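Local coordinates for protein 3'-5' exonuclease crn-4 (Caenorhabditis elegans, PDB 5DK5) that digests RNA and DNA from the 3' end as a metal-dependent DEDDh-family exonuclease and takes part in apoptotic DNA degradation, at residues Q227-N232 with F246-P251. Residues are numbered along the deposited sequence; the frame is centred on the assembly and turned at random.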
# COMPACT_ATOMS: atom_id res chain seq x y z
N GLN B 227 -28.59 15.66 9.23
CA GLN B 227 -27.75 16.73 9.75
C GLN B 227 -26.27 16.36 9.53
O GLN B 227 -25.90 15.21 9.71
CB GLN B 227 -28.02 16.99 11.23
CG GLN B 227 -27.74 15.83 12.18
CD GLN B 227 -27.61 16.28 13.63
OE1 GLN B 227 -26.69 17.03 13.97
NE2 GLN B 227 -28.53 15.84 14.48
N PRO B 228 -25.44 17.34 9.12
CA PRO B 228 -24.01 17.09 8.91
C PRO B 228 -23.31 16.48 10.12
O PRO B 228 -23.60 16.83 11.26
CB PRO B 228 -23.45 18.48 8.62
CG PRO B 228 -24.59 19.21 8.01
CD PRO B 228 -25.82 18.71 8.71
N LEU B 229 -22.38 15.57 9.85
CA LEU B 229 -21.56 14.96 10.89
C LEU B 229 -20.64 15.98 11.54
O LEU B 229 -19.99 16.77 10.84
CB LEU B 229 -20.74 13.80 10.31
CG LEU B 229 -19.78 13.07 11.25
CD1 LEU B 229 -20.54 12.27 12.29
CD2 LEU B 229 -18.84 12.18 10.45
N VAL B 230 -20.58 15.98 12.86
CA VAL B 230 -19.63 16.83 13.58
C VAL B 230 -18.23 16.28 13.37
O VAL B 230 -17.84 15.28 13.98
CB VAL B 230 -19.96 16.92 15.08
CG1 VAL B 230 -18.92 17.76 15.81
CG2 VAL B 230 -21.35 17.51 15.28
N TYR B 231 -17.47 16.95 12.51
CA TYR B 231 -16.19 16.43 12.03
C TYR B 231 -15.11 16.40 13.11
O TYR B 231 -14.82 17.41 13.75
CB TYR B 231 -15.71 17.27 10.85
CG TYR B 231 -14.50 16.71 10.14
CD1 TYR B 231 -14.60 15.56 9.37
CD2 TYR B 231 -13.26 17.34 10.22
CE1 TYR B 231 -13.50 15.04 8.71
CE2 TYR B 231 -12.16 16.83 9.56
CZ TYR B 231 -12.28 15.68 8.81
OH TYR B 231 -11.19 15.17 8.15
N ASN B 232 -14.53 15.22 13.31
CA ASN B 232 -13.37 15.04 14.18
C ASN B 232 -12.10 14.96 13.33
O ASN B 232 -11.94 14.03 12.54
CB ASN B 232 -13.52 13.79 15.04
CG ASN B 232 -12.34 13.56 15.96
OD1 ASN B 232 -11.55 14.47 16.21
ND2 ASN B 232 -12.21 12.35 16.46
N PHE B 246 -17.46 6.66 7.54
CA PHE B 246 -17.91 5.60 6.65
C PHE B 246 -19.43 5.61 6.47
O PHE B 246 -19.94 5.38 5.37
CB PHE B 246 -17.48 4.23 7.18
CG PHE B 246 -15.99 4.07 7.36
CD1 PHE B 246 -15.10 4.84 6.63
CD2 PHE B 246 -15.48 3.15 8.26
CE1 PHE B 246 -13.73 4.69 6.80
CE2 PHE B 246 -14.12 2.99 8.43
CZ PHE B 246 -13.25 3.77 7.69
N GLU B 247 -20.14 5.89 7.56
CA GLU B 247 -21.60 5.86 7.55
C GLU B 247 -22.20 6.89 6.61
O GLU B 247 -23.23 6.65 5.98
CB GLU B 247 -22.14 6.09 8.97
CG GLU B 247 -22.03 4.87 9.88
CD GLU B 247 -22.31 5.20 11.34
OE1 GLU B 247 -22.55 6.39 11.66
OE2 GLU B 247 -22.31 4.27 12.17
N ARG B 248 -21.55 8.05 6.51
CA ARG B 248 -22.05 9.13 5.67
C ARG B 248 -21.60 8.96 4.22
O ARG B 248 -22.35 9.27 3.30
CB ARG B 248 -21.57 10.49 6.21
CG ARG B 248 -21.86 10.71 7.70
CD ARG B 248 -23.30 10.39 8.07
NE ARG B 248 -23.61 10.78 9.45
CZ ARG B 248 -24.10 11.96 9.81
NH1 ARG B 248 -24.35 12.91 8.91
NH2 ARG B 248 -24.35 12.21 11.10
N VAL B 249 -20.39 8.46 4.04
CA VAL B 249 -19.84 8.28 2.70
C VAL B 249 -20.56 7.17 1.95
O VAL B 249 -21.00 7.36 0.81
CB VAL B 249 -18.33 7.95 2.76
CG1 VAL B 249 -17.79 7.59 1.37
CG2 VAL B 249 -17.56 9.12 3.34
N LEU B 250 -20.68 6.00 2.58
CA LEU B 250 -21.33 4.86 1.94
C LEU B 250 -22.82 5.14 1.75
O LEU B 250 -23.47 5.65 2.67
CB LEU B 250 -21.12 3.60 2.77
CG LEU B 250 -19.66 3.15 2.92
CD1 LEU B 250 -19.55 2.05 3.95
CD2 LEU B 250 -19.08 2.70 1.59
N PRO B 251 -23.37 4.81 0.57
CA PRO B 251 -24.77 5.13 0.28
C PRO B 251 -25.78 4.38 1.15
O PRO B 251 -26.77 4.97 1.58
CB PRO B 251 -24.94 4.73 -1.19
CG PRO B 251 -23.83 3.78 -1.46
CD PRO B 251 -22.69 4.23 -0.61
O HOH W 1 -24.64 14.50 13.02
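R248, near the C-terminal end of helix 239-249, reaches across to the extended loop that leads into this helix and donates a hydrogen bond from NH1 to the backbone O of Q227 (2.9 Å). The bond is nearly straight, with an N-H...O angle of 163°, and the oxygen lies close to the guanidinium plane, so the edge of the group meets the backbone carbonyl. CG of R248 is anti to the carbonyl carbon (chi1 -52°), and a bend at chi2 (-49°) brings the guanidinium up to the loop backbone, with NH1 at the Q227 carbonyl. The tight part of the contact is formed by L229, whose CB sits over the centre of one guanidinium face, 3.9 Å from CZ of R248. Its CD1 continues the apolar surface to within 4.0 Å of NH2 of R248, while the same leucine side chain also packs on K244 and I245 of the helix. Looser, solvent-mediated contact is found at NH2 of R248, which donates to a water 3.0 Å away; this water in turn donates to the backbone O of P228. Q227 and P228 are exposed here, and the CB of each points away from the helix. At the other end of the arginine, its own carbonyl O accepts a hydrogen bond from NE2 of H284. A methionine in place of R248 would probably leave the Q227 carbonyl without its charged donor and the water without its helix-side partner. This small surface contact, remote from the magnesium and zinc sites, thus joins the helix to its preceding loop through one direct and one water-mediated link to successive backbone carbonyls, an arrangement that depends on the loop's main-chain course more than on the polar side chain of Q227.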